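Long-range contacts in adenine phosphoribosyltransferase, putative (Trypanosoma brucei brucei, PDB 5VN4), which probably catalyses the interconversion of adenine and 5-phospho-alpha-D-ribose 1-diphosphate with AMP and diphosphate, a step of purine salvage: residues G182-F188 and V209-E214; V34-Y38 and F50-I56; V118-P124 and C136-F141. All blocks are in the same frame, centred on the assembly; numbering follows the deposited sequence.

Interaction 1: residues G182-F188 and V209-E214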
loop_
_atom_site.group_PDB
_atom_site.type_symbol
_atom_site.label_atom_id
_atom_site.label_comp_id
_atom_site.label_asym_id
_atom_site.label_seq_id
_atom_site.Cartn_x
_atom_site.Cartn_y
_atom_site.Cartn_z
ATOM N N GLY A 182 14.507 -1.294 0.620
ATOM C CA GLY A 182 13.589 -2.418 0.606
ATOM C C GLY A 182 13.758 -3.262 1.851
ATOM O O GLY A 182 14.627 -3.007 2.688
ATOM N N ILE A 183 12.925 -4.298 1.964
ATOM C CA ILE A 183 13.078 -5.233 3.074
ATOM C C ILE A 183 13.739 -6.554 2.690
ATOM O O ILE A 183 14.253 -7.249 3.580
ATOM C CB ILE A 183 11.782 -5.457 3.887
ATOM C CG1 ILE A 183 10.662 -6.050 3.017
ATOM C CG2 ILE A 183 11.367 -4.153 4.559
ATOM C CD1 ILE A 183 9.443 -6.485 3.826
ATOM N N LEU A 184 13.768 -6.906 1.400
ATOM C CA LEU A 184 14.353 -8.168 0.952
ATOM C C LEU A 184 15.080 -7.934 -0.363
ATOM O O LEU A 184 14.464 -7.527 -1.352
ATOM C CB LEU A 184 13.266 -9.234 0.775
ATOM C CG LEU A 184 13.743 -10.566 0.200
ATOM C CD1 LEU A 184 14.755 -11.241 1.108
ATOM C CD2 LEU A 184 12.561 -11.468 -0.030
ATOM N N GLY A 185 16.383 -8.191 -0.370
ATOM C CA GLY A 185 17.173 -8.089 -1.583
ATOM C C GLY A 185 17.702 -9.453 -1.956
ATOM O O GLY A 185 18.314 -10.129 -1.121
ATOM N N LEU A 186 17.447 -9.899 -3.185
ATOM C CA LEU A 186 17.943 -11.201 -3.635
ATOM C C LEU A 186 19.266 -10.914 -4.331
ATOM O O LEU A 186 19.323 -10.667 -5.538
ATOM C CB LEU A 186 16.925 -11.875 -4.543
ATOM C CG LEU A 186 15.529 -12.045 -3.917
ATOM C CD1 LEU A 186 14.561 -12.682 -4.890
ATOM C CD2 LEU A 186 15.597 -12.846 -2.626
ATOM N N THR A 187 20.353 -10.914 -3.551
ATOM C CA THR A 187 21.594 -10.326 -4.057
ATOM C C THR A 187 22.186 -11.126 -5.206
ATOM O O THR A 187 22.901 -10.560 -6.036
ATOM C CB THR A 187 22.618 -10.095 -2.942
ATOM O OG1 THR A 187 23.138 -11.344 -2.480
ATOM C CG2 THR A 187 21.983 -9.349 -1.776
ATOM N N PHE A 188 21.886 -12.424 -5.286
ATOM C CA PHE A 188 22.407 -13.225 -6.389
ATOM C C PHE A 188 21.878 -12.759 -7.740
ATOM O O PHE A 188 22.485 -13.073 -8.770
ATOM C CB PHE A 188 22.129 -14.722 -6.162
ATOM C CG PHE A 188 20.669 -15.084 -6.119
ATOM C CD1 PHE A 188 19.991 -15.448 -7.274
ATOM C CD2 PHE A 188 19.977 -15.091 -4.915
ATOM C CE1 PHE A 188 18.638 -15.794 -7.224
ATOM C CE2 PHE A 188 18.632 -15.436 -4.862
ATOM C CZ PHE A 188 17.964 -15.785 -6.021
ATOM N N VAL A 209 19.637 -0.473 -0.073
ATOM C CA VAL A 209 19.594 -0.957 1.302
ATOM C C VAL A 209 18.378 -1.865 1.434
ATOM O O VAL A 209 17.239 -1.390 1.395
ATOM C CB VAL A 209 19.518 0.205 2.299
ATOM C CG1 VAL A 209 19.335 -0.316 3.719
ATOM C CG2 VAL A 209 20.756 1.094 2.182
ATOM N N THR A 210 18.610 -3.173 1.566
ATOM C CA THR A 210 17.524 -4.124 1.768
ATOM C C THR A 210 17.769 -4.840 3.084
ATOM O O THR A 210 18.805 -5.488 3.254
ATOM C CB THR A 210 17.418 -5.129 0.616
ATOM O OG1 THR A 210 18.636 -5.868 0.486
ATOM C CG2 THR A 210 17.125 -4.421 -0.699
ATOM N N LEU A 211 16.818 -4.728 4.011
ATOM C CA LEU A 211 17.080 -5.145 5.388
ATOM C C LEU A 211 17.540 -6.597 5.477
ATOM O O LEU A 211 18.537 -6.897 6.146
ATOM C CB LEU A 211 15.855 -4.896 6.268
ATOM C CG LEU A 211 15.489 -3.418 6.413
ATOM C CD1 LEU A 211 14.375 -3.254 7.457
ATOM C CD2 LEU A 211 16.702 -2.561 6.766
ATOM N N VAL A 212 16.820 -7.520 4.834
ATOM C CA VAL A 212 17.307 -8.894 4.789
ATOM C C VAL A 212 17.552 -9.314 3.342
ATOM O O VAL A 212 17.394 -8.509 2.408
ATOM C CB VAL A 212 16.448 -9.886 5.609
ATOM C CG1 VAL A 212 16.492 -9.504 7.088
ATOM C CG2 VAL A 212 15.018 -9.935 5.103
ATOM N N ASP A 213 17.986 -10.558 3.155
ATOM C CA ASP A 213 18.458 -11.044 1.869
ATOM C C ASP A 213 17.991 -12.481 1.700
ATOM O O ASP A 213 17.210 -13.003 2.504
ATOM C CB ASP A 213 19.980 -10.872 1.743
ATOM C CG ASP A 213 20.757 -11.700 2.755
ATOM O OD1 ASP A 213 20.132 -12.506 3.480
ATOM O OD2 ASP A 213 22.000 -11.553 2.811
ATOM N N GLU A 214 18.508 -13.132 0.654
ATOM C CA GLU A 214 18.077 -14.485 0.317
ATOM C C GLU A 214 18.352 -15.505 1.421
ATOM O O GLU A 214 17.743 -16.581 1.415
ATOM C CB GLU A 214 18.721 -14.941 -0.999
ATOM C CG GLU A 214 20.248 -14.907 -1.027
ATOM C CD GLU A 214 20.807 -13.603 -1.585
ATOM O OE1 GLU A 214 20.271 -12.534 -1.245
ATOM O OE2 GLU A 214 21.790 -13.637 -2.372
HETATM O O HOH W 1 23.822 -11.519 0.604
#

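Interaction 2: residues V34-Y38 and F50-I56. With ADE (adenine), chain C.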
loop_
_atom_site.group_PDB
_atom_site.type_symbol
_atom_site.label_atom_id
_atom_site.label_comp_id
_atom_site.label_asym_id
_atom_site.label_seq_id
_atom_site.Cartn_x
_atom_site.Cartn_y
_atom_site.Cartn_z
ATOM N N VAL A 34 9.771 -14.892 10.888
ATOM C CA VAL A 34 8.461 -14.555 10.351
ATOM C C VAL A 34 8.397 -14.625 8.834
ATOM O O VAL A 34 7.342 -14.968 8.289
ATOM C CB VAL A 34 7.920 -13.212 10.876
ATOM C CG1 VAL A 34 7.681 -13.290 12.376
ATOM C CG2 VAL A 34 8.867 -12.096 10.535
ATOM N N TYR A 35 9.492 -14.335 8.125
ATOM C CA TYR A 35 9.439 -14.373 6.666
ATOM C C TYR A 35 9.298 -15.824 6.219
ATOM O O TYR A 35 10.069 -16.692 6.646
ATOM C CB TYR A 35 10.687 -13.729 6.058
ATOM C CG TYR A 35 10.446 -12.613 5.033
ATOM C CD1 TYR A 35 9.330 -12.599 4.199
ATOM C CD2 TYR A 35 11.359 -11.574 4.903
ATOM C CE1 TYR A 35 9.141 -11.580 3.258
ATOM C CE2 TYR A 35 11.173 -10.555 3.985
ATOM C CZ TYR A 35 10.066 -10.557 3.168
ATOM O OH TYR A 35 9.924 -9.525 2.264
ATOM N N LYS A 36 8.270 -16.101 5.432
ATOM C CA LYS A 36 8.071 -17.414 4.835
ATOM C C LYS A 36 8.122 -17.302 3.320
ATOM O O LYS A 36 7.736 -16.282 2.731
ATOM C CB LYS A 36 6.714 -18.011 5.223
ATOM C CG LYS A 36 6.442 -18.061 6.709
ATOM C CD LYS A 36 7.470 -18.911 7.438
ATOM C CE LYS A 36 7.229 -18.883 8.938
ATOM N NZ LYS A 36 8.314 -19.585 9.674
ATOM N N TRP A 37 8.581 -18.369 2.687
ATOM C CA TRP A 37 8.539 -18.457 1.239
ATOM C C TRP A 37 7.604 -19.574 0.805
ATOM O O TRP A 37 7.374 -20.546 1.533
ATOM C CB TRP A 37 9.930 -18.659 0.631
ATOM C CG TRP A 37 10.613 -19.937 1.036
ATOM C CD1 TRP A 37 11.452 -20.116 2.097
ATOM C CD2 TRP A 37 10.516 -21.211 0.382
ATOM N NE1 TRP A 37 11.879 -21.421 2.150
ATOM C CE2 TRP A 37 11.326 -22.112 1.103
ATOM C CE3 TRP A 37 9.833 -21.675 -0.746
ATOM C CZ2 TRP A 37 11.463 -23.453 0.740
ATOM C CZ3 TRP A 37 9.978 -23.014 -1.109
ATOM C CH2 TRP A 37 10.785 -23.882 -0.366
ATOM N N TYR A 38 7.068 -19.425 -0.397
ATOM C CA TYR A 38 6.122 -20.378 -0.946
ATOM C C TYR A 38 6.636 -20.880 -2.283
ATOM O O TYR A 38 7.197 -20.116 -3.077
ATOM C CB TYR A 38 4.743 -19.720 -1.092
ATOM C CG TYR A 38 4.175 -19.277 0.241
ATOM C CD1 TYR A 38 4.600 -18.094 0.847
ATOM C CD2 TYR A 38 3.247 -20.066 0.922
ATOM C CE1 TYR A 38 4.106 -17.705 2.074
ATOM C CE2 TYR A 38 2.729 -19.672 2.150
ATOM C CZ TYR A 38 3.165 -18.486 2.718
ATOM O OH TYR A 38 2.682 -18.080 3.945
ATOM N N PHE A 50 8.898 -17.674 -3.244
ATOM C CA PHE A 50 8.152 -16.423 -3.248
ATOM C C PHE A 50 7.948 -15.948 -1.816
ATOM O O PHE A 50 7.304 -16.634 -1.013
ATOM C CB PHE A 50 6.802 -16.605 -3.939
ATOM C CG PHE A 50 5.995 -15.333 -4.024
ATOM C CD1 PHE A 50 6.172 -14.450 -5.078
ATOM C CD2 PHE A 50 5.076 -15.007 -3.042
ATOM C CE1 PHE A 50 5.436 -13.271 -5.150
ATOM C CE2 PHE A 50 4.339 -13.845 -3.117
ATOM C CZ PHE A 50 4.527 -12.964 -4.168
ATOM N N ALA A 51 8.443 -14.750 -1.519
ATOM C CA ALA A 51 8.424 -14.204 -0.161
ATOM C C ALA A 51 7.179 -13.336 0.010
ATOM O O ALA A 51 7.146 -12.175 -0.412
ATOM C CB ALA A 51 9.704 -13.422 0.100
ATOM N N GLU A 52 6.157 -13.896 0.657
ATOM C CA GLU A 52 4.873 -13.218 0.813
ATOM C C GLU A 52 4.979 -12.075 1.824
ATOM O O GLU A 52 5.306 -12.286 2.996
ATOM C CB GLU A 52 3.821 -14.239 1.254
ATOM C CG GLU A 52 2.493 -13.656 1.728
ATOM C CD GLU A 52 1.794 -12.822 0.669
ATOM O OE1 GLU A 52 1.702 -13.286 -0.494
ATOM O OE2 GLU A 52 1.339 -11.702 1.011
ATOM N N VAL A 53 4.668 -10.856 1.380
ATOM C CA VAL A 53 4.802 -9.698 2.264
ATOM C C VAL A 53 3.774 -9.704 3.397
ATOM O O VAL A 53 4.000 -9.064 4.437
ATOM C CB VAL A 53 4.723 -8.395 1.442
ATOM C CG1 VAL A 53 3.274 -8.087 1.084
ATOM C CG2 VAL A 53 5.372 -7.240 2.185
ATOM N N GLY A 54 2.656 -10.418 3.236
ATOM C CA GLY A 54 1.636 -10.405 4.274
ATOM C C GLY A 54 2.102 -10.975 5.601
ATOM O O GLY A 54 1.621 -10.559 6.656
ATOM N N ASN A 55 3.053 -11.915 5.584
ATOM C CA ASN A 55 3.571 -12.407 6.859
ATOM C C ASN A 55 4.407 -11.356 7.576
ATOM O O ASN A 55 4.563 -11.427 8.799
ATOM C CB ASN A 55 4.344 -13.708 6.662
ATOM C CG ASN A 55 3.434 -14.860 6.269
ATOM O OD1 ASN A 55 2.406 -15.096 6.910
ATOM N ND2 ASN A 55 3.791 -15.566 5.197
ATOM N N ILE A 56 4.920 -10.368 6.845
ATOM C CA ILE A 56 5.609 -9.243 7.470
ATOM C C ILE A 56 4.604 -8.251 8.041
ATOM O O ILE A 56 4.719 -7.827 9.197
ATOM C CB ILE A 56 6.554 -8.561 6.460
ATOM C CG1 ILE A 56 7.577 -9.567 5.910
ATOM C CG2 ILE A 56 7.220 -7.327 7.097
ATOM C CD1 ILE A 56 8.401 -10.251 6.987
HETATM N N9 ADE C . 8.960 -9.936 -6.309
HETATM C C8 ADE C . 9.927 -10.304 -7.193
HETATM N N7 ADE C . 10.520 -11.437 -6.887
HETATM C C5 ADE C . 9.899 -11.834 -5.719
HETATM C C6 ADE C . 10.076 -12.963 -4.881
HETATM N N6 ADE C . 10.978 -13.936 -5.111
HETATM N N1 ADE C . 9.285 -13.055 -3.793
HETATM C C2 ADE C . 8.391 -12.082 -3.563
HETATM N N3 ADE C . 8.131 -10.987 -4.276
HETATM C C4 ADE C . 8.933 -10.920 -5.350
HETATM O O HOH W 2 7.771 -9.587 0.644
HETATM O O HOH W 3 6.212 -14.566 4.048
#

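Interaction 3: residues V118-P124 and C136-F141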
loop_
_atom_site.group_PDB
_atom_site.type_symbol
_atom_site.label_atom_id
_atom_site.label_comp_id
_atom_site.label_asym_id
_atom_site.label_seq_id
_atom_site.Cartn_x
_atom_site.Cartn_y
_atom_site.Cartn_z
ATOM N N VAL A 118 -1.836 15.064 -14.863
ATOM C CA VAL A 118 -0.714 14.873 -15.777
ATOM C C VAL A 118 0.290 13.945 -15.113
ATOM O O VAL A 118 0.678 14.159 -13.960
ATOM C CB VAL A 118 -0.076 16.222 -16.144
ATOM C CG1 VAL A 118 1.155 16.012 -17.021
ATOM C CG2 VAL A 118 -1.094 17.115 -16.858
ATOM N N ILE A 119 0.695 12.896 -15.826
ATOM C CA ILE A 119 1.561 11.877 -15.250
ATOM C C ILE A 119 2.695 11.562 -16.214
ATOM O O ILE A 119 2.558 11.705 -17.432
ATOM C CB ILE A 119 0.795 10.596 -14.838
ATOM C CG1 ILE A 119 0.256 9.858 -16.067
ATOM C CG2 ILE A 119 -0.339 10.936 -13.888
ATOM C CD1 ILE A 119 -0.519 8.582 -15.722
ATOM N N ILE A 120 3.828 11.139 -15.649
ATOM C CA ILE A 120 5.009 10.738 -16.408
ATOM C C ILE A 120 5.054 9.218 -16.421
ATOM O O ILE A 120 4.886 8.586 -15.375
ATOM C CB ILE A 120 6.289 11.287 -15.758
ATOM C CG1 ILE A 120 6.184 12.789 -15.488
ATOM C CG2 ILE A 120 7.510 10.947 -16.610
ATOM C CD1 ILE A 120 7.293 13.285 -14.600
ATOM N N LYS A 121 5.304 8.628 -17.588
ATOM C CA LYS A 121 5.387 7.178 -17.717
ATOM C C LYS A 121 6.827 6.740 -17.956
ATOM O O LYS A 121 7.570 7.378 -18.713
ATOM C CB LYS A 121 4.491 6.665 -18.850
ATOM C CG LYS A 121 4.923 7.060 -20.246
ATOM C CD LYS A 121 4.096 6.332 -21.299
ATOM C CE LYS A 121 4.403 6.839 -22.702
ATOM N NZ LYS A 121 3.642 6.101 -23.754
ATOM N N SER A 122 7.216 5.652 -17.297
ATOM C CA SER A 122 8.527 5.047 -17.482
ATOM C C SER A 122 8.563 4.267 -18.795
ATOM O O SER A 122 7.565 4.146 -19.507
ATOM C CB SER A 122 8.823 4.095 -16.325
ATOM O OG SER A 122 8.056 2.905 -16.443
ATOM N N GLU A 123 9.729 3.705 -19.113
ATOM C CA GLU A 123 9.777 2.665 -20.124
ATOM C C GLU A 123 9.082 1.408 -19.599
ATOM O O GLU A 123 8.963 1.213 -18.386
ATOM C CB GLU A 123 11.228 2.325 -20.439
ATOM C CG GLU A 123 11.989 3.451 -21.088
ATOM C CD GLU A 123 11.541 3.700 -22.513
ATOM O OE1 GLU A 123 11.151 2.727 -23.193
ATOM O OE2 GLU A 123 11.575 4.869 -22.951
ATOM N N PRO A 124 8.621 0.529 -20.490
ATOM C CA PRO A 124 8.019 -0.726 -20.018
ATOM C C PRO A 124 8.970 -1.480 -19.097
ATOM O O PRO A 124 10.172 -1.589 -19.364
ATOM C CB PRO A 124 7.754 -1.497 -21.317
ATOM C CG PRO A 124 7.587 -0.419 -22.351
ATOM C CD PRO A 124 8.597 0.627 -21.961
ATOM N N CYS A 136 3.906 0.009 -17.794
ATOM C CA CYS A 136 4.926 0.934 -17.325
ATOM C C CYS A 136 4.530 1.412 -15.935
ATOM O O CYS A 136 3.386 1.247 -15.501
ATOM C CB CYS A 136 5.042 2.158 -18.246
ATOM S SG CYS A 136 5.328 1.792 -19.988
ATOM N N MET A 137 5.490 2.009 -15.230
ATOM C CA MET A 137 5.193 2.738 -14.005
ATOM C C MET A 137 4.997 4.213 -14.322
ATOM O O MET A 137 5.559 4.742 -15.288
ATOM C CB MET A 137 6.326 2.592 -12.989
ATOM C CG MET A 137 6.438 1.198 -12.386
ATOM S SD MET A 137 4.981 0.780 -11.404
ATOM C CE MET A 137 5.370 -0.907 -10.935
ATOM N N THR A 138 4.188 4.875 -13.498
ATOM C CA THR A 138 3.889 6.287 -13.682
ATOM C C THR A 138 3.980 7.014 -12.346
ATOM O O THR A 138 3.898 6.409 -11.276
ATOM C CB THR A 138 2.500 6.515 -14.302
ATOM O OG1 THR A 138 1.501 5.955 -13.442
ATOM C CG2 THR A 138 2.405 5.871 -15.682
ATOM N N VAL A 139 4.139 8.335 -12.427
ATOM C CA VAL A 139 4.158 9.206 -11.254
ATOM C C VAL A 139 3.503 10.525 -11.640
ATOM O O VAL A 139 3.564 10.953 -12.797
ATOM C CB VAL A 139 5.598 9.392 -10.713
ATOM C CG1 VAL A 139 6.429 10.294 -11.629
ATOM C CG2 VAL A 139 5.582 9.892 -9.280
ATOM N N ARG A 140 2.852 11.168 -10.673
ATOM C CA ARG A 140 2.174 12.432 -10.930
ATOM C C ARG A 140 3.203 13.512 -11.241
ATOM O O ARG A 140 4.173 13.679 -10.497
ATOM C CB ARG A 140 1.381 12.832 -9.682
ATOM C CG ARG A 140 0.251 13.815 -9.912
ATOM C CD ARG A 140 -0.524 14.070 -8.617
ATOM N NE ARG A 140 0.314 14.696 -7.596
ATOM C CZ ARG A 140 0.618 15.991 -7.573
ATOM N NH1 ARG A 140 0.151 16.805 -8.513
ATOM N NH2 ARG A 140 1.391 16.478 -6.613
ATOM N N PHE A 141 2.995 14.246 -12.329
ATOM C CA PHE A 141 3.840 15.394 -12.608
ATOM C C PHE A 141 3.595 16.466 -11.555
ATOM O O PHE A 141 2.447 16.759 -11.203
ATOM C CB PHE A 141 3.542 15.959 -13.994
ATOM C CG PHE A 141 4.456 17.078 -14.384
ATOM C CD1 PHE A 141 5.718 16.810 -14.886
ATOM C CD2 PHE A 141 4.070 18.401 -14.225
ATOM C CE1 PHE A 141 6.572 17.835 -15.238
ATOM C CE2 PHE A 141 4.923 19.432 -14.578
ATOM C CZ PHE A 141 6.177 19.145 -15.083
HETATM O O HOH W 4 0.026 16.185 -12.291
#

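Interaction 1: residues G182-F188 and V209-E214
Strands 176-182 and 184-185, joined at a corner, run parallel to strand 208-213 within the central sheet of the phosphoribosyltransferase fold; with helix 192-197, strands 184-185 and 208-213 form a beta-alpha-beta unit. Gly182 N donates to Val209 O (2.8 Å), and Leu211 N returns a bond to Gly182 O. Both chains then turn a corner together, and the pairing resumes with Val212 N to Ile183 O and Gly185 N to Val212 O (3.0 Å). At the bend, Thr210 lays CB and OG1 against the backbone of Gly185, while Leu184 CD1 reaches Asp213 O at 3.3 Å.

Beyond the strands, Glu214 CG stands between the backbone N and the carbonyl carbon (chi1 57°), and a bend at chi2 folds the chain back to the opening 3-10 turn of 187-188. OE1 accepts from Thr187 N at 2.8 Å, the donor lying above the carboxylate plane, whereas OE2 takes the Thr187 hydroxyl, OG1, on its syn side at 2.7 Å and adds a weak bond from Phe188 N. The Phe188 ring turns its edge to Glu214 CB, its plane 78° from the carboxylate. A water bridges Thr187 OG1 and Asp213 OD2, while Asp213 OD1 is hydrogen-bonded to Thr215 OG1 and salt-bridged to Arg28. Leu186 lines the adenine pocket; helices 26-34 and 60-75 cover Leu211, and strand 18-21 lies against Thr187 and Thr210.

Interaction 2: residues V34-Y38 and F50-I56
Ile56 lies over the ring of Tyr35, its CD1 3.7 Å from the ring centroid and only 11° off the normal, a CH-pi contact over the centre of the face. Its CG1 rests on the same ring near CE1. Ala51 CB comes to Tyr35 CE1 at 3.7 Å. Beside this cluster runs a short antiparallel hairpin, strands 37-38 and 50-51, in which Tyr38 and Phe50 form the hydrogen-bonded pair and Trp37 and Ala51 the non-hydrogen-bonded one. The hairpin forms part of the adenine site: Ala51 N donates to N1 of the base at 3.0 Å, nearly straight at 169°, and Phe50 CG, anti to the backbone N (chi1 -178°), carries the ring to the base, one face 3.5 Å below ADE C2, which is offset toward the rim. Farther out, Asn55 ND2 donates a hydrogen bond to Tyr38 OH (3.0 Å), the amide and ring nearly coplanar. One water joins Tyr35 OH to Ala51 O; another links Lys36 N, Glu52 O and Asn55 ND2. Glu52 OE2 caps the following helix through Gly54 N at 2.9 Å, while its OE1 accepts from Ala116 N of the second subunit.

Interaction 3: residues V118-P124 and C136-F141
Val118 and Phe141 lie side by side and point the same way, Val118 CG1 3.9 Å from Phe141 CB. Ile120 approaches the same aromatic group obliquely and sets its CD1 at the ring edge, 3.9 Å from Phe141 CD1. Phe141 CG is anti to the backbone N (chi1 -175°), which carries the ring to the side where Ile120 lies. On that face of the sheet Ile120 CB meets Val139 CG1. Ile119 points elsewhere: its CD1 slants across Thr138 near CB, while Thr138 CG2 packs on Lys121 CB.

These side chains are carried by an antiparallel two-stranded sheet, strands 119-121 and 138-140, with directions 158° apart. The chain between them carries Lys127, Glu128 and Tyr129 of the ligand pockets. Ile120 and Val139 exchange two backbone bonds, Ile120 N to Val139 O (2.9 Å) and Val139 N to Ile120 O; Phe141 N to Val118 O and Ser122 N to Met137 O flank them. Ile119, Ile120 and Lys121 pair in parallel with a strand of the second subunit, continuing the sheet across the homodimer interface. Helix 161-172 packs on Ile120 and Ser122.

At one end Ser122 OG, between its backbone N and carbonyl carbon (chi1 74°), accepts from Met137 N (3.0 Å) and donates to Glu123 O (2.7 Å), two bonds that fix the hydroxyl. Cys136 SG touches Pro124 CG (3.9 Å). At the other end a water donates to Val118 O and Phe141 O. The Arg140 side chain leaves the backbone away from strand 119-121; in one of its two conformers it salt-bridges Glu58 of the second subunit.

Interactions 1 and 2 are both buried and touch: Tyr35 OH packs on Ile183 CD1, and Ala51 CB meets Leu184 CD2 at 3.5 Å. Together they contribute Phe50, Ala51 and Leu186 to the adenine pocket. Interaction 1 belongs to the central sheet and closes with a carboxylate gripping backbone and hydroxyl donors; interaction 2 joins the two strands of a small hairpin and sets Tyr35 against the helix that follows the second. Interaction 3, only partly buried, lies across the chain's centre from interaction 2, their centres about 29 Å apart, and relies mainly on backbone pairing, with apolar side chains on one face. Interactions 2 and 3 both reach the second subunit, which interaction 1 does not touch.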